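Local coordinates for protein tyrosine--tRNA ligase (Aeropyrum pernix, PDB 2CYA) that catalyses the attachment of tyrosine to its cognate tRNA, first activating the amino acid with ATP as tyrosyl-adenylate, at residues V4-R9 / E25-L30; N11-N16 / V207-P212; W55-K60 / R281-A286. All blocks are in the same frame, centred on the assembly; numbering follows the deposited sequence.

The three contacts lead from the N-terminal edge of the chain inward to the seam between its nucleotide-binding fold and later helices. Contacts 1 and 2 share helix 5-14: its first turns lean on helix 23-32 at the partly exposed periphery, and its last turn meets strand 207-211 in the buried interior. Contact 3, also partly buried, joins helix 51-64 to the end of helix 275-284. Chemistry follows place: a guanidinium lies on a leucine methyl in contact 1, isoleucines meet through methyls alone in contact 2, and a tyrosine adds a water bridge in contact 3. Lys58 of 55-60 reaches the carbonyl oxygen of Ile13, tying contacts 2 and 3 together.

Contact 1: V4-R9 / E25-L30; sequences VDVEER and ELKGLL
Arg9 lays one face of its guanidinium over a methyl of Leu30: CD2 of Leu30 sits above the centre of the group, 3.6 Å from Arg9 CZ. The arginine chain bends about its CG-CD bond (chi3 76°), which turns the flat end across the leucine. The two side chains run past one another in opposite senses, so that the long arginine covers a leucine methyl at a partly exposed edge. One turn earlier Val6 adds an aliphatic contact. With CG1 anti to the backbone N (chi1 166°), its two methyls meet Leu30 at different points: Val6 CG1 is 3.8 Å from Leu30 CB. The other methyl, Val6 CG2, lies 3.8 Å from Leu30 C. A branched valine suits this place because it fills the near side of the interface without a long reach.

In the second shell, NE of Arg9 is hydrogen-bonded to the carbonyl oxygen of Ala65, which helps to hold the plane that rests on Leu30. Shortening Arg9 to an alanine is likely to uncover the CD2 side of Leu30 and to leave the Ala65 carbonyl without this donor. At the margin, Glu7 OE1 stands 4.7 Å from Lys27 NZ, so any attraction is at most long-range; Lys27 instead makes a cation-pi contact with Phe10.

The axes of the short segments 5-9 and 25-30 come within 9.6 Å, with 123° between their N-to-C directions. Leu30 continues inward onto Phe10 and Ile13 of helix 5-14 and onto Ile36, while Leu29 of the same helix 23-32 packs against Val207 of strand 207-211.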
# COMPACT_ATOMS: atom_id res chain seq x y z
N VAL A 4 -2.00 44.63 6.81
CA VAL A 4 -1.82 43.70 5.66
C VAL A 4 -0.40 43.13 5.60
O VAL A 4 0.31 43.31 4.61
CB VAL A 4 -2.14 44.40 4.32
CG1 VAL A 4 -3.63 44.69 4.23
CG2 VAL A 4 -1.36 45.71 4.20
N ASP A 5 0.00 42.45 6.67
CA ASP A 5 1.32 41.81 6.72
C ASP A 5 1.13 40.54 5.91
O ASP A 5 2.06 39.97 5.33
CB ASP A 5 1.70 41.46 8.16
CG ASP A 5 3.13 40.96 8.28
OD1 ASP A 5 3.41 39.84 7.80
OD2 ASP A 5 3.97 41.69 8.84
N VAL A 6 -0.13 40.12 5.88
CA VAL A 6 -0.56 38.95 5.14
C VAL A 6 -0.37 39.21 3.64
O VAL A 6 -0.02 38.30 2.88
CB VAL A 6 -2.05 38.67 5.42
CG1 VAL A 6 -2.61 37.69 4.41
CG2 VAL A 6 -2.21 38.14 6.84
N GLU A 7 -0.58 40.46 3.23
CA GLU A 7 -0.46 40.82 1.83
C GLU A 7 0.93 40.61 1.22
O GLU A 7 1.04 40.10 0.12
CB GLU A 7 -0.91 42.26 1.62
CG GLU A 7 -1.44 42.50 0.22
CD GLU A 7 -2.40 41.40 -0.23
OE1 GLU A 7 -3.29 41.02 0.57
OE2 GLU A 7 -2.26 40.91 -1.37
N GLU A 8 1.99 40.99 1.93
CA GLU A 8 3.33 40.79 1.39
C GLU A 8 3.70 39.32 1.36
O GLU A 8 4.26 38.85 0.37
CB GLU A 8 4.37 41.57 2.20
CG GLU A 8 4.27 43.08 2.04
CD GLU A 8 5.47 43.82 2.60
OE1 GLU A 8 6.57 43.71 2.01
OE2 GLU A 8 5.33 44.49 3.65
N ARG A 9 3.42 38.61 2.45
CA ARG A 9 3.73 37.18 2.51
C ARG A 9 2.99 36.49 1.40
O ARG A 9 3.55 35.66 0.68
CB ARG A 9 3.30 36.57 3.85
CG ARG A 9 4.07 37.09 5.03
CD ARG A 9 3.50 36.53 6.30
NE ARG A 9 3.90 35.15 6.52
CZ ARG A 9 3.42 34.39 7.51
NH1 ARG A 9 2.53 34.90 8.35
NH2 ARG A 9 3.86 33.15 7.67
N GLU A 25 -8.03 30.45 1.52
CA GLU A 25 -7.54 29.55 2.56
C GLU A 25 -6.12 29.95 2.98
O GLU A 25 -5.84 30.02 4.17
CB GLU A 25 -7.54 28.11 2.07
CG GLU A 25 -8.92 27.45 1.98
CD GLU A 25 -8.83 26.11 1.26
OE1 GLU A 25 -7.72 25.56 1.21
OE2 GLU A 25 -9.86 25.62 0.76
N LEU A 26 -5.25 30.22 2.01
CA LEU A 26 -3.87 30.62 2.33
C LEU A 26 -3.88 31.91 3.13
O LEU A 26 -3.16 32.05 4.11
CB LEU A 26 -3.02 30.82 1.05
CG LEU A 26 -1.59 31.32 1.29
CD1 LEU A 26 -0.82 30.41 2.24
CD2 LEU A 26 -0.87 31.40 -0.05
N LYS A 27 -4.71 32.87 2.71
CA LYS A 27 -4.77 34.12 3.45
C LYS A 27 -5.27 33.90 4.87
O LYS A 27 -4.81 34.56 5.80
CB LYS A 27 -5.66 35.14 2.71
CG LYS A 27 -5.00 35.69 1.46
CD LYS A 27 -5.95 36.53 0.62
CE LYS A 27 -5.24 37.10 -0.61
NZ LYS A 27 -6.14 37.93 -1.47
N GLY A 28 -6.18 32.94 5.04
CA GLY A 28 -6.67 32.65 6.38
C GLY A 28 -5.55 32.06 7.21
O GLY A 28 -5.42 32.34 8.41
N LEU A 29 -4.71 31.23 6.59
CA LEU A 29 -3.58 30.62 7.30
C LEU A 29 -2.57 31.71 7.65
O LEU A 29 -2.06 31.78 8.79
CB LEU A 29 -2.89 29.55 6.42
CG LEU A 29 -3.53 28.16 6.33
CD1 LEU A 29 -2.76 27.29 5.31
CD2 LEU A 29 -3.50 27.52 7.73
N LEU A 30 -2.27 32.55 6.68
CA LEU A 30 -1.32 33.63 6.95
C LEU A 30 -1.82 34.54 8.06
O LEU A 30 -1.06 34.95 8.93
CB LEU A 30 -1.07 34.45 5.67
CG LEU A 30 -0.39 33.65 4.55
CD1 LEU A 30 -0.41 34.46 3.27
CD2 LEU A 30 1.04 33.31 4.97

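Contact 2: N11-N16 / V207-P212; sequences NRIARN and VAIHTP
Ile13 and Ile209 meet because each side chain is turned to offer a different methyl. In Ile13 the branch CG2 is anti to the backbone N, with CG1 at chi1 -70°, which leaves CG2 as the methyl that meets the strand. Ile209 reaches back with its longer arm, extended at chi2 168° to place CD1 at the far end. The two methyls touch at 3.5 Å between Ile13 CG2 and Ile209 CD1, closer than carbons usually come, and the side chains cross at about a right angle. The beta branch of isoleucine suits Ile209 to its strand, while at Ile13 a bulky apolar side chain fills the buried space between the helix and its neighbours. Ile209 packs also on Ile180 and Leu182 of the adjoining strand 180-184, and Ile13 on Leu26 and Leu62.

Further along, the chain leaves the helix at Arg15, and Asn16 takes a left-handed backbone conformation (phi 71°), one that asparagine tolerates well. The carbonyl oxygen of Asn16 comes against the ring of Pro212, with Asn16 O 3.4 Å from Pro212 CD. A proline has no backbone N-H to offer, and the oxygen meets carbon instead.

Polar support comes from outside the pair. Lys58 NZ is hydrogen-bonded to the carbonyl oxygen of Ile13, and Arg15 forms salt bridges with Asp61 and Asp288. In the Rossmann-type sheet of this class I synthetase, strand 207-211 lies between strands 180-184 and 19-21, and the Ile209 side chain is about 10 Å from that of Tyr39, a predicted tyrosine-binding residue. Between helix end and strand, cohesion thus rests on shape and exclusion of water, while the directional bonds of the two segments go to other partners.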
# COMPACT_ATOMS: atom_id res chain seq x y z
N ASN A 11 1.77 37.72 -1.57
CA ASN A 11 2.31 38.00 -2.91
C ASN A 11 3.65 37.32 -3.13
O ASN A 11 3.99 36.96 -4.25
CB ASN A 11 2.46 39.50 -3.16
CG ASN A 11 1.13 40.22 -3.22
OD1 ASN A 11 0.17 39.74 -3.82
ND2 ASN A 11 1.08 41.40 -2.62
N ARG A 12 4.41 37.17 -2.06
CA ARG A 12 5.71 36.52 -2.15
C ARG A 12 5.50 35.03 -2.45
O ARG A 12 6.23 34.44 -3.24
CB ARG A 12 6.46 36.70 -0.84
CG ARG A 12 7.51 35.63 -0.56
CD ARG A 12 8.85 36.25 -0.29
NE ARG A 12 9.33 36.96 -1.47
CZ ARG A 12 10.30 37.87 -1.45
NH1 ARG A 12 10.88 38.20 -0.31
NH2 ARG A 12 10.68 38.46 -2.58
N ILE A 13 4.51 34.43 -1.80
CA ILE A 13 4.20 33.02 -2.00
C ILE A 13 3.50 32.81 -3.34
O ILE A 13 3.81 31.85 -4.06
CB ILE A 13 3.28 32.48 -0.86
CG1 ILE A 13 4.06 32.40 0.44
CG2 ILE A 13 2.70 31.13 -1.23
CD1 ILE A 13 3.21 32.12 1.65
N ALA A 14 2.59 33.70 -3.69
CA ALA A 14 1.85 33.57 -4.94
C ALA A 14 2.62 33.89 -6.21
O ALA A 14 2.30 33.37 -7.28
CB ALA A 14 0.58 34.42 -4.89
N ARG A 15 3.62 34.76 -6.10
CA ARG A 15 4.41 35.19 -7.26
C ARG A 15 4.84 34.05 -8.19
O ARG A 15 5.50 33.10 -7.78
CB ARG A 15 5.63 36.00 -6.78
CG ARG A 15 6.95 35.24 -6.72
CD ARG A 15 7.86 35.68 -5.57
NE ARG A 15 8.37 37.03 -5.72
CZ ARG A 15 9.62 37.40 -5.44
NH1 ARG A 15 10.50 36.51 -5.00
NH2 ARG A 15 9.98 38.67 -5.60
N ASN A 16 4.40 34.16 -9.44
CA ASN A 16 4.72 33.22 -10.50
C ASN A 16 4.11 31.81 -10.47
O ASN A 16 4.46 30.95 -11.27
CB ASN A 16 6.24 33.11 -10.63
CG ASN A 16 6.85 34.38 -11.21
OD1 ASN A 16 6.43 34.85 -12.27
ND2 ASN A 16 7.85 34.93 -10.51
N VAL A 207 -3.39 23.54 1.60
CA VAL A 207 -3.51 24.54 0.55
C VAL A 207 -2.51 24.04 -0.52
O VAL A 207 -1.34 23.82 -0.22
CB VAL A 207 -3.02 25.92 1.02
CG1 VAL A 207 -2.76 26.81 -0.19
CG2 VAL A 207 -4.07 26.56 1.97
N ALA A 208 -2.98 23.84 -1.75
CA ALA A 208 -2.14 23.37 -2.85
C ALA A 208 -1.57 24.53 -3.68
O ALA A 208 -2.34 25.30 -4.27
CB ALA A 208 -2.95 22.42 -3.77
N ILE A 209 -0.24 24.63 -3.76
CA ILE A 209 0.41 25.69 -4.55
C ILE A 209 1.18 25.08 -5.70
O ILE A 209 2.19 24.39 -5.50
CB ILE A 209 1.39 26.54 -3.68
CG1 ILE A 209 0.61 27.27 -2.58
CG2 ILE A 209 2.13 27.55 -4.56
CD1 ILE A 209 1.47 27.88 -1.51
N HIS A 210 0.72 25.35 -6.91
CA HIS A 210 1.32 24.78 -8.11
C HIS A 210 2.15 25.73 -8.97
O HIS A 210 1.69 26.81 -9.36
CB HIS A 210 0.20 24.13 -8.94
CG HIS A 210 -0.58 23.11 -8.18
ND1 HIS A 210 -1.94 22.98 -8.27
CD2 HIS A 210 -0.17 22.19 -7.26
CE1 HIS A 210 -2.35 22.03 -7.45
NE2 HIS A 210 -1.30 21.53 -6.83
N THR A 211 3.37 25.28 -9.26
CA THR A 211 4.31 26.01 -10.09
C THR A 211 4.21 25.52 -11.54
O THR A 211 3.78 24.40 -11.81
CB THR A 211 5.75 25.78 -9.59
OG1 THR A 211 6.02 24.38 -9.51
CG2 THR A 211 5.93 26.41 -8.22
N PRO A 212 4.58 26.39 -12.50
CA PRO A 212 4.52 26.04 -13.92
C PRO A 212 5.58 25.01 -14.33
O PRO A 212 6.66 24.94 -13.76
CB PRO A 212 4.73 27.39 -14.62
CG PRO A 212 5.64 28.11 -13.67
CD PRO A 212 5.04 27.78 -12.31

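Contact 3: W55-K60 / R281-A286; sequences WMYKVK and RYILFA
The ring of Tyr57 approaches the end of helix 275-284 along its CD2-CE2 side. At the ring edge, near its plane, lies the carbonyl oxygen of Tyr282, 4.3 Å from CD2 of Tyr57, while the methyl of Ala286 and the carbonyl oxygen of Ile283 come in obliquely. A separate stack lies within 281-286, away from Tyr57, where CE1 of Tyr282 sits 3.5 Å above the guanidinium plane of Arg281, offset toward its rim.

The setting is the Rossmann fold of a class I aminoacyl-tRNA synthetase. Helix 51-64 starts just after His49, an inferred ATP-binding residue that opens the HIGH-type signature, and helix 275-284 belongs to the part of the chain beyond the KMSKS motif. The contact joins these two parts, and the Ile283 side chain lies about 8 Å from those of His49 and Trp52.

Ala286 gives the closest approach, its CB 3.8 Å from Tyr57 CD2; so small a residue lets the ring come near the turn that follows the helix. Ile283 adds a looser touch, CG2 to Tyr57 CE2 at 4.3 Å. The tyrosine is aimed here by its first torsion, which sets CG anti to its own carbonyl carbon (chi1 -66°), and the ring packs also on Val337 of helix 323-346. Tyrosine suits a partly exposed seam, since its ring can pack on carbon while its hydroxyl joins water.

Helix 275-284 widens into a pi-type turn at 281-284, and Ile283 O receives a weak bond from Ala286 N. That oxygen is engaged more firmly by a water, which donates to Ile283 O at 2.7 Å and is also hydrogen-bonded to Tyr57 OH at 2.8 Å.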
# COMPACT_ATOMS: atom_id res chain seq x y z
N TRP A 55 10.61 25.38 -9.19
CA TRP A 55 10.10 25.06 -7.86
C TRP A 55 11.15 25.33 -6.77
O TRP A 55 10.80 25.60 -5.63
CB TRP A 55 9.55 23.63 -7.79
CG TRP A 55 10.51 22.49 -8.05
CD1 TRP A 55 10.56 21.71 -9.17
CD2 TRP A 55 11.45 21.94 -7.12
NE1 TRP A 55 11.48 20.68 -8.99
CE2 TRP A 55 12.03 20.80 -7.74
CE3 TRP A 55 11.84 22.28 -5.81
CZ2 TRP A 55 12.99 20.01 -7.10
CZ3 TRP A 55 12.80 21.50 -5.18
CH2 TRP A 55 13.36 20.37 -5.83
N MET A 56 12.44 25.30 -7.13
CA MET A 56 13.46 25.59 -6.13
C MET A 56 13.34 27.06 -5.70
O MET A 56 13.45 27.39 -4.53
CB MET A 56 14.86 25.29 -6.68
CG MET A 56 15.14 23.80 -6.90
SD MET A 56 16.72 23.51 -7.73
CE MET A 56 16.78 21.67 -7.79
N TYR A 57 13.10 27.95 -6.66
CA TYR A 57 12.96 29.37 -6.35
C TYR A 57 11.71 29.59 -5.49
O TYR A 57 11.68 30.47 -4.62
CB TYR A 57 12.84 30.20 -7.64
CG TYR A 57 14.10 30.21 -8.49
CD1 TYR A 57 15.37 30.16 -7.89
CD2 TYR A 57 14.03 30.33 -9.87
CE1 TYR A 57 16.52 30.23 -8.66
CE2 TYR A 57 15.18 30.40 -10.65
CZ TYR A 57 16.43 30.36 -10.04
OH TYR A 57 17.57 30.45 -10.81
N LYS A 58 10.68 28.78 -5.74
CA LYS A 58 9.45 28.89 -4.98
C LYS A 58 9.71 28.42 -3.54
O LYS A 58 9.17 28.99 -2.60
CB LYS A 58 8.34 28.07 -5.65
CG LYS A 58 6.94 28.31 -5.11
CD LYS A 58 6.61 29.80 -4.87
CE LYS A 58 6.75 30.65 -6.13
NZ LYS A 58 6.43 32.08 -5.82
N VAL A 59 10.56 27.41 -3.38
CA VAL A 59 10.90 26.95 -2.03
C VAL A 59 11.52 28.15 -1.33
O VAL A 59 11.18 28.47 -0.18
CB VAL A 59 11.91 25.78 -2.06
CG1 VAL A 59 12.35 25.44 -0.64
CG2 VAL A 59 11.27 24.55 -2.73
N LYS A 60 12.43 28.83 -2.02
CA LYS A 60 13.07 30.02 -1.45
C LYS A 60 12.01 31.03 -1.02
O LYS A 60 12.10 31.57 0.08
CB LYS A 60 14.02 30.67 -2.46
CG LYS A 60 14.65 31.97 -1.93
CD LYS A 60 15.81 32.45 -2.80
CE LYS A 60 16.37 33.78 -2.28
NZ LYS A 60 17.76 34.06 -2.75
N ARG A 281 10.55 34.07 -18.55
CA ARG A 281 9.61 34.45 -17.51
C ARG A 281 9.80 33.74 -16.16
O ARG A 281 9.86 34.39 -15.11
CB ARG A 281 8.18 34.22 -17.99
CG ARG A 281 7.15 34.64 -16.94
CD ARG A 281 5.73 34.28 -17.33
NE ARG A 281 4.79 34.63 -16.26
CZ ARG A 281 3.49 34.36 -16.28
NH1 ARG A 281 2.96 33.72 -17.32
NH2 ARG A 281 2.72 34.71 -15.26
N TYR A 282 9.87 32.42 -16.18
CA TYR A 282 9.95 31.65 -14.95
C TYR A 282 11.32 31.45 -14.31
O TYR A 282 11.40 31.19 -13.11
CB TYR A 282 9.29 30.29 -15.17
CG TYR A 282 7.82 30.41 -15.53
CD1 TYR A 282 6.98 31.26 -14.82
CD2 TYR A 282 7.28 29.69 -16.61
CE1 TYR A 282 5.64 31.39 -15.15
CE2 TYR A 282 5.94 29.83 -16.95
CZ TYR A 282 5.13 30.68 -16.21
OH TYR A 282 3.78 30.77 -16.48
N ILE A 283 12.37 31.57 -15.10
CA ILE A 283 13.70 31.40 -14.58
C ILE A 283 14.55 32.68 -14.59
O ILE A 283 15.05 33.10 -13.55
CB ILE A 283 14.43 30.30 -15.37
CG1 ILE A 283 13.70 28.96 -15.18
CG2 ILE A 283 15.86 30.19 -14.90
CD1 ILE A 283 14.29 27.83 -15.98
N LEU A 284 14.69 33.33 -15.74
CA LEU A 284 15.53 34.54 -15.79
C LEU A 284 14.94 35.71 -15.01
O LEU A 284 15.62 36.29 -14.18
CB LEU A 284 15.83 34.93 -17.24
CG LEU A 284 16.54 33.88 -18.12
CD1 LEU A 284 16.73 34.46 -19.52
CD2 LEU A 284 17.91 33.48 -17.52
N PHE A 285 13.68 36.05 -15.25
CA PHE A 285 13.07 37.16 -14.51
C PHE A 285 12.59 36.78 -13.10
O PHE A 285 11.99 37.60 -12.40
CB PHE A 285 11.92 37.77 -15.31
CG PHE A 285 12.38 38.73 -16.38
CD1 PHE A 285 12.58 38.29 -17.69
CD2 PHE A 285 12.63 40.06 -16.08
CE1 PHE A 285 13.03 39.17 -18.67
CE2 PHE A 285 13.08 40.94 -17.05
CZ PHE A 285 13.28 40.49 -18.35
N ALA A 286 12.83 35.54 -12.70
CA ALA A 286 12.45 35.10 -11.37
C ALA A 286 13.33 35.90 -10.41
O ALA A 286 12.93 36.19 -9.28
CB ALA A 286 12.71 33.60 -11.21
O HOH W 1 17.36 32.87 -12.10